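Local coordinates for protein L-Ala-D/L-Glu Epimerase (Escherichia coli, PDB 1JPD) that belongs to the enolase superfamily, pairing an N-terminal capping domain of the mandelate racemase and muconate lactonizing enzyme type with a TIM-barrel-like C-terminal domain, at residues Ile114-Gln126 / Leu290-Asp302. Sequence-based numbering, arbitrary orientation.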
ATOM      1  N   ILE A 114     -17.699   7.792   5.002  1.00 67.94           N
ATOM      2  CA  ILE A 114     -17.179   8.459   3.812  1.00 66.08           C
ATOM      3  C   ILE A 114     -18.308   8.559   2.801  1.00 67.82           C
ATOM      4  O   ILE A 114     -18.466   9.579   2.129  1.00 70.99           O
ATOM      5  CB  ILE A 114     -16.039   7.658   3.149  1.00 64.54           C
ATOM      6  CG1 ILE A 114     -14.947   7.340   4.170  1.00 62.44           C
ATOM      7  CG2 ILE A 114     -15.469   8.452   1.974  1.00 60.45           C
ATOM      8  CD1 ILE A 114     -14.209   8.536   4.639  1.00 61.33           C
ATOM      9  N   GLY A 115     -19.082   7.484   2.695  1.00 64.38           N
ATOM     10  CA  GLY A 115     -20.185   7.457   1.760  1.00 64.38           C
ATOM     11  C   GLY A 115     -19.850   6.757   0.457  1.00 66.86           C
ATOM     12  O   GLY A 115     -20.400   7.097  -0.595  1.00 68.60           O
ATOM     13  N   ILE A 116     -18.939   5.790   0.512  1.00 66.30           N
ATOM     14  CA  ILE A 116     -18.563   5.038  -0.686  1.00 65.02           C
ATOM     15  C   ILE A 116     -19.042   3.599  -0.524  1.00 65.36           C
ATOM     16  O   ILE A 116     -19.287   3.143   0.594  1.00 67.20           O
ATOM     17  CB  ILE A 116     -17.023   5.058  -0.922  1.00 62.52           C
ATOM     18  CG1 ILE A 116     -16.285   4.476   0.280  1.00 60.39           C
ATOM     19  CG2 ILE A 116     -16.549   6.476  -1.167  1.00 59.44           C
ATOM     20  CD1 ILE A 116     -16.316   2.973   0.341  1.00 63.68           C
ATOM     21  N   THR A 117     -19.183   2.884  -1.631  1.00 65.38           N
ATOM     22  CA  THR A 117     -19.641   1.502  -1.560  1.00 67.50           C
ATOM     23  C   THR A 117     -18.512   0.518  -1.796  1.00 65.57           C
ATOM     24  O   THR A 117     -17.765   0.621  -2.770  1.00 67.97           O
ATOM     25  CB  THR A 117     -20.751   1.225  -2.594  1.00 71.16           C
ATOM     26  OG1 THR A 117     -21.852   2.113  -2.358  1.00 72.71           O
ATOM     27  CG2 THR A 117     -21.236  -0.223  -2.487  1.00 69.88           C
ATOM     28  N   LEU A 118     -18.388  -0.444  -0.896  1.00 62.71           N
ATOM     29  CA  LEU A 118     -17.348  -1.436  -1.035  1.00 64.87           C
ATOM     30  C   LEU A 118     -17.926  -2.675  -1.676  1.00 66.46           C
ATOM     31  O   LEU A 118     -18.984  -3.157  -1.275  1.00 70.97           O
ATOM     32  CB  LEU A 118     -16.757  -1.787   0.330  1.00 62.79           C
ATOM     33  CG  LEU A 118     -16.084  -0.630   1.065  1.00 61.76           C
ATOM     34  CD1 LEU A 118     -15.424  -1.149   2.329  1.00 58.28           C
ATOM     35  CD2 LEU A 118     -15.056   0.023   0.157  1.00 57.72           C
ATOM     36  N   PRO A 119     -17.246  -3.200  -2.702  1.00 67.35           N
ATOM     37  CA  PRO A 119     -17.733  -4.405  -3.374  1.00 67.42           C
ATOM     38  C   PRO A 119     -17.676  -5.571  -2.396  1.00 67.17           C
ATOM     39  O   PRO A 119     -17.121  -5.442  -1.308  1.00 68.49           O
ATOM     40  CB  PRO A 119     -16.760  -4.563  -4.539  1.00 65.31           C
ATOM     41  CG  PRO A 119     -15.499  -3.976  -4.005  1.00 65.34           C
ATOM     42  CD  PRO A 119     -15.992  -2.731  -3.313  1.00 67.34           C
ATOM     43  N   GLU A 120     -18.245  -6.704  -2.777  1.00 68.92           N
ATOM     44  CA  GLU A 120     -18.248  -7.864  -1.900  1.00 68.90           C
ATOM     45  C   GLU A 120     -16.924  -8.619  -1.975  1.00 65.29           C
ATOM     46  O   GLU A 120     -16.517  -9.288  -1.023  1.00 61.93           O
ATOM     47  CB  GLU A 120     -19.406  -8.784  -2.276  1.00 73.98           C
ATOM     48  CG  GLU A 120     -19.605  -9.938  -1.327  1.00 81.39           C
ATOM     49  CD  GLU A 120     -20.880 -10.689  -1.619  1.00 88.11           C
ATOM     50  OE1 GLU A 120     -20.998 -11.258  -2.729  1.00 88.79           O
ATOM     51  OE2 GLU A 120     -21.768 -10.703  -0.739  1.00 90.19           O
ATOM     52  N   THR A 121     -16.252  -8.505  -3.112  1.00 62.14           N
ATOM     53  CA  THR A 121     -14.976  -9.174  -3.309  1.00 60.30           C
ATOM     54  C   THR A 121     -13.999  -8.221  -3.986  1.00 59.84           C
ATOM     55  O   THR A 121     -14.366  -7.499  -4.913  1.00 60.53           O
ATOM     56  CB  THR A 121     -15.143 -10.437  -4.175  1.00 60.59           C
ATOM     57  OG1 THR A 121     -15.992 -11.372  -3.497  1.00 65.62           O
ATOM     58  CG2 THR A 121     -13.800 -11.086  -4.440  1.00 57.18           C
ATOM     59  N   VAL A 122     -12.758  -8.215  -3.507  1.00 53.27           N
ATOM     60  CA  VAL A 122     -11.722  -7.355  -4.066  1.00 47.03           C
ATOM     61  C   VAL A 122     -10.565  -8.205  -4.575  1.00 46.51           C
ATOM     62  O   VAL A 122     -10.054  -9.060  -3.848  1.00 45.46           O
ATOM     63  CB  VAL A 122     -11.159  -6.381  -3.000  1.00 46.68           C
ATOM     64  CG1 VAL A 122     -10.017  -5.573  -3.595  1.00 45.11           C
ATOM     65  CG2 VAL A 122     -12.259  -5.465  -2.479  1.00 43.33           C
ATOM     66  N   ILE A 123     -10.158  -7.975  -5.822  1.00 46.73           N
ATOM     67  CA  ILE A 123      -9.040  -8.711  -6.415  1.00 47.61           C
ATOM     68  C   ILE A 123      -7.741  -8.133  -5.867  1.00 45.40           C
ATOM     69  O   ILE A 123      -7.477  -6.936  -6.005  1.00 45.64           O
ATOM     70  CB  ILE A 123      -9.015  -8.588  -7.971  1.00 50.77           C
ATOM     71  CG1 ILE A 123     -10.239  -9.284  -8.578  1.00 51.29           C
ATOM     72  CG2 ILE A 123      -7.722  -9.203  -8.530  1.00 48.68           C
ATOM     73  CD1 ILE A 123     -10.291  -9.242 -10.101  1.00 47.55           C
ATOM     74  N   THR A 124      -6.939  -8.987  -5.239  1.00 44.92           N
ATOM     75  CA  THR A 124      -5.671  -8.556  -4.672  1.00 44.66           C
ATOM     76  C   THR A 124      -4.514  -9.258  -5.361  1.00 42.02           C
ATOM     77  O   THR A 124      -4.612 -10.417  -5.744  1.00 46.03           O
ATOM     78  CB  THR A 124      -5.609  -8.821  -3.146  1.00 45.39           C
ATOM     79  OG1 THR A 124      -5.671 -10.229  -2.884  1.00 42.84           O
ATOM     80  CG2 THR A 124      -6.775  -8.138  -2.457  1.00 46.51           C
ATOM     81  N   ALA A 125      -3.414  -8.538  -5.518  1.00 42.18           N
ATOM     82  CA  ALA A 125      -2.246  -9.075  -6.182  1.00 40.92           C
ATOM     83  C   ALA A 125      -1.568 -10.190  -5.404  1.00 43.65           C
ATOM     84  O   ALA A 125      -1.264 -10.044  -4.223  1.00 48.47           O
ATOM     85  CB  ALA A 125      -1.260  -7.962  -6.441  1.00 38.64           C
ATOM     86  N   GLN A 126      -1.341 -11.313  -6.075  1.00 44.08           N
ATOM     87  CA  GLN A 126      -0.658 -12.433  -5.462  1.00 44.05           C
ATOM     88  C   GLN A 126       0.788 -12.341  -5.894  1.00 47.33           C
ATOM     89  O   GLN A 126       1.083 -12.154  -7.077  1.00 51.55           O
ATOM     90  CB  GLN A 126      -1.247 -13.755  -5.928  1.00 42.97           C
ATOM     91  CG  GLN A 126      -2.402 -14.196  -5.083  1.00 50.90           C
ATOM     92  CD  GLN A 126      -1.995 -14.537  -3.655  1.00 50.34           C
ATOM     93  OE1 GLN A 126      -2.785 -14.370  -2.729  1.00 54.87           O
ATOM     94  NE2 GLN A 126      -0.772 -15.034  -3.475  1.00 39.47           N
ATOM     95  N   LEU A 290      -9.473   0.469   2.763  1.00 41.64           N
ATOM     96  CA  LEU A 290     -10.583   0.087   1.891  1.00 42.50           C
ATOM     97  C   LEU A 290     -11.355   1.200   1.180  1.00 41.36           C
ATOM     98  O   LEU A 290     -11.656   1.084  -0.007  1.00 40.64           O
ATOM     99  CB  LEU A 290     -11.549  -0.811   2.658  1.00 38.21           C
ATOM    100  CG  LEU A 290     -10.890  -2.149   2.990  1.00 42.71           C
ATOM    101  CD1 LEU A 290     -11.797  -2.965   3.906  1.00 43.80           C
ATOM    102  CD2 LEU A 290     -10.582  -2.902   1.698  1.00 34.88           C
ATOM    103  N   PRO A 291     -11.674   2.295   1.881  1.00 43.33           N
ATOM    104  CA  PRO A 291     -12.414   3.385   1.239  1.00 45.54           C
ATOM    105  C   PRO A 291     -11.875   3.795  -0.134  1.00 47.25           C
ATOM    106  O   PRO A 291     -12.613   4.342  -0.951  1.00 50.48           O
ATOM    107  CB  PRO A 291     -12.309   4.514   2.260  1.00 43.89           C
ATOM    108  CG  PRO A 291     -12.329   3.776   3.552  1.00 41.17           C
ATOM    109  CD  PRO A 291     -11.380   2.623   3.287  1.00 40.65           C
ATOM    110  N   LEU A 292     -10.596   3.530  -0.385  1.00 46.99           N
ATOM    111  CA  LEU A 292      -9.973   3.884  -1.661  1.00 52.75           C
ATOM    112  C   LEU A 292     -10.182   2.855  -2.777  1.00 51.18           C
ATOM    113  O   LEU A 292     -10.069   3.184  -3.956  1.00 55.86           O
ATOM    114  CB  LEU A 292      -8.463   4.099  -1.466  1.00 54.97           C
ATOM    115  CG  LEU A 292      -8.008   5.280  -0.606  1.00 58.29           C
ATOM    116  CD1 LEU A 292      -6.545   5.134  -0.254  1.00 60.68           C
ATOM    117  CD2 LEU A 292      -8.245   6.574  -1.355  1.00 59.69           C
ATOM    118  N   VAL A 293     -10.491   1.617  -2.406  1.00 50.89           N
ATOM    119  CA  VAL A 293     -10.668   0.541  -3.377  1.00 53.46           C
ATOM    120  C   VAL A 293     -11.460   0.860  -4.647  1.00 55.32           C
ATOM    121  O   VAL A 293     -11.011   0.549  -5.750  1.00 56.05           O
ATOM    122  CB  VAL A 293     -11.282  -0.709  -2.711  1.00 54.49           C
ATOM    123  CG1 VAL A 293     -11.527  -1.783  -3.760  1.00 51.51           C
ATOM    124  CG2 VAL A 293     -10.340  -1.243  -1.636  1.00 51.15           C
ATOM    125  N   PRO A 294     -12.647   1.477  -4.518  1.00 56.69           N
ATOM    126  CA  PRO A 294     -13.412   1.784  -5.731  1.00 54.53           C
ATOM    127  C   PRO A 294     -12.737   2.775  -6.680  1.00 54.64           C
ATOM    128  O   PRO A 294     -13.200   2.967  -7.803  1.00 57.44           O
ATOM    129  CB  PRO A 294     -14.737   2.308  -5.178  1.00 53.53           C
ATOM    130  CG  PRO A 294     -14.337   2.930  -3.892  1.00 58.45           C
ATOM    131  CD  PRO A 294     -13.378   1.912  -3.317  1.00 55.93           C
ATOM    132  N   GLN A 295     -11.641   3.392  -6.248  1.00 51.24           N
ATOM    133  CA  GLN A 295     -10.938   4.352  -7.100  1.00 49.78           C
ATOM    134  C   GLN A 295      -9.684   3.826  -7.784  1.00 50.72           C
ATOM    135  O   GLN A 295      -9.126   4.503  -8.651  1.00 50.35           O
ATOM    136  CB  GLN A 295     -10.524   5.591  -6.309  1.00 48.07           C
ATOM    137  CG  GLN A 295     -11.653   6.464  -5.855  1.00 47.96           C
ATOM    138  CD  GLN A 295     -11.162   7.809  -5.380  1.00 48.54           C
ATOM    139  OE1 GLN A 295     -10.526   8.550  -6.134  1.00 48.45           O
ATOM    140  NE2 GLN A 295     -11.456   8.137  -4.127  1.00 46.73           N
ATOM    141  N   VAL A 296      -9.243   2.627  -7.421  1.00 46.73           N
ATOM    142  CA  VAL A 296      -8.007   2.111  -7.995  1.00 47.01           C
ATOM    143  C   VAL A 296      -8.094   0.980  -9.016  1.00 46.11           C
ATOM    144  O   VAL A 296      -9.011   0.159  -8.979  1.00 45.96           O
ATOM    145  CB  VAL A 296      -7.047   1.694  -6.861  1.00 47.97           C
ATOM    146  CG1 VAL A 296      -6.748   2.906  -5.968  1.00 43.64           C
ATOM    147  CG2 VAL A 296      -7.664   0.580  -6.039  1.00 44.19           C
ATOM    148  N   SER A 297      -7.114   0.961  -9.922  1.00 43.80           N
ATOM    149  CA  SER A 297      -7.001  -0.033 -10.988  1.00 41.79           C
ATOM    150  C   SER A 297      -6.536  -1.379 -10.443  1.00 47.08           C
ATOM    151  O   SER A 297      -6.945  -2.434 -10.931  1.00 47.28           O
ATOM    152  CB  SER A 297      -6.003   0.441 -12.049  1.00 40.87           C
ATOM    153  OG  SER A 297      -6.395   1.676 -12.622  1.00 44.96           O
ATOM    154  N   PHE A 298      -5.662  -1.336  -9.441  1.00 50.72           N
ATOM    155  CA  PHE A 298      -5.155  -2.553  -8.818  1.00 49.12           C
ATOM    156  C   PHE A 298      -5.151  -2.383  -7.312  1.00 45.89           C
ATOM    157  O   PHE A 298      -4.905  -1.292  -6.809  1.00 48.53           O
ATOM    158  CB  PHE A 298      -3.730  -2.861  -9.287  1.00 51.86           C
ATOM    159  CG  PHE A 298      -3.593  -2.977 -10.773  1.00 56.09           C
ATOM    160  CD1 PHE A 298      -3.158  -1.894 -11.530  1.00 56.04           C
ATOM    161  CD2 PHE A 298      -3.934  -4.160 -11.425  1.00 54.89           C
ATOM    162  CE1 PHE A 298      -3.064  -1.987 -12.913  1.00 51.21           C
ATOM    163  CE2 PHE A 298      -3.843  -4.260 -12.807  1.00 49.94           C
ATOM    164  CZ  PHE A 298      -3.409  -3.173 -13.552  1.00 49.39           C
ATOM    165  N   ALA A 299      -5.434  -3.464  -6.600  1.00 43.62           N
ATOM    166  CA  ALA A 299      -5.432  -3.436  -5.148  1.00 43.44           C
ATOM    167  C   ALA A 299      -4.429  -4.471  -4.657  1.00 45.45           C
ATOM    168  O   ALA A 299      -4.557  -5.659  -4.956  1.00 53.66           O
ATOM    169  CB  ALA A 299      -6.814  -3.757  -4.604  1.00 36.50           C
ATOM    170  N   ASP A 300      -3.418  -4.015  -3.927  1.00 39.07           N
ATOM    171  CA  ASP A 300      -2.415  -4.912  -3.367  1.00 38.45           C
ATOM    172  C   ASP A 300      -2.563  -4.753  -1.852  1.00 40.07           C
ATOM    173  O   ASP A 300      -1.835  -3.982  -1.218  1.00 39.35           O
ATOM    174  CB  ASP A 300      -1.017  -4.497  -3.837  1.00 31.55           C
ATOM    175  CG  ASP A 300       0.053  -5.493  -3.430  1.00 38.23           C
ATOM    176  OD1 ASP A 300      -0.307  -6.576  -2.922  1.00 42.37           O
ATOM    177  OD2 ASP A 300       1.256  -5.202  -3.622  1.00 39.31           O
ATOM    178  N   LEU A 301      -3.523  -5.485  -1.281  1.00 39.27           N
ATOM    179  CA  LEU A 301      -3.817  -5.389   0.147  1.00 34.73           C
ATOM    180  C   LEU A 301      -3.649  -6.664   0.959  1.00 35.62           C
ATOM    181  O   LEU A 301      -4.170  -6.745   2.071  1.00 39.17           O
ATOM    182  CB  LEU A 301      -5.254  -4.900   0.340  1.00 31.83           C
ATOM    183  CG  LEU A 301      -5.711  -3.635  -0.388  1.00 37.12           C
ATOM    184  CD1 LEU A 301      -7.234  -3.527  -0.326  1.00 34.19           C
ATOM    185  CD2 LEU A 301      -5.051  -2.416   0.241  1.00 36.38           C
ATOM    186  N   ASP A 302      -2.925  -7.652   0.447  1.00 33.95           N
ATOM    187  CA  ASP A 302      -2.798  -8.891   1.203  1.00 38.41           C
ATOM    188  C   ASP A 302      -1.724  -8.905   2.294  1.00 35.13           C
ATOM    189  O   ASP A 302      -1.334  -9.965   2.774  1.00 35.92           O
ATOM    190  CB  ASP A 302      -2.622 -10.093   0.248  1.00 39.85           C
ATOM    191  CG  ASP A 302      -1.244 -10.159  -0.399  1.00 43.35           C
ATOM    192  OD1 ASP A 302      -1.001 -11.142  -1.131  1.00 43.58           O
ATOM    193  OD2 ASP A 302      -0.411  -9.248  -0.182  1.00 43.39           O
TER
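V122 meets two side chains at once. Its CG1 lies 3.8 Å from A299 CB, while its CG2 comes to 4.0 Å from V293 CG1. With CG1 anti to the backbone N (chi1 176°), that methyl reaches A299 and also borders V293 CG1, whereas CG2 meets V293 alone. Further back along the chain, the branched end of L118 reaches the 3-10 turn: its CD1 sits 3.9 Å from L290 CB, its CD2 approaches the carbonyl O of L290, and the two leucine side chains cross at about a right angle. I116 follows, laying CG1 and CD1 over the backbone of P291.

The other end is polar. A125 N donates to A299 O (3.1 Å, 145° at the hydrogen), and T124 CA makes a CA-H...O contact with the same oxygen. The last strand, short and weakly bonded 298-299, returns here beside the first, 121-128, as expected where an enolase-type barrel closes, and the pairing is slight.

D300 and D302 approach A125 but are held from elsewhere, D300 OD2 by a salt bridge to K152 and D302 OD2 by a hydrogen bond with W306 NE1. V122 and T124 make backbone hydrogen bonds to L322 and G320, and L322 also touches L290 and L301. Before I116, a Schellman motif with G115 at positive phi ends helix 110-114.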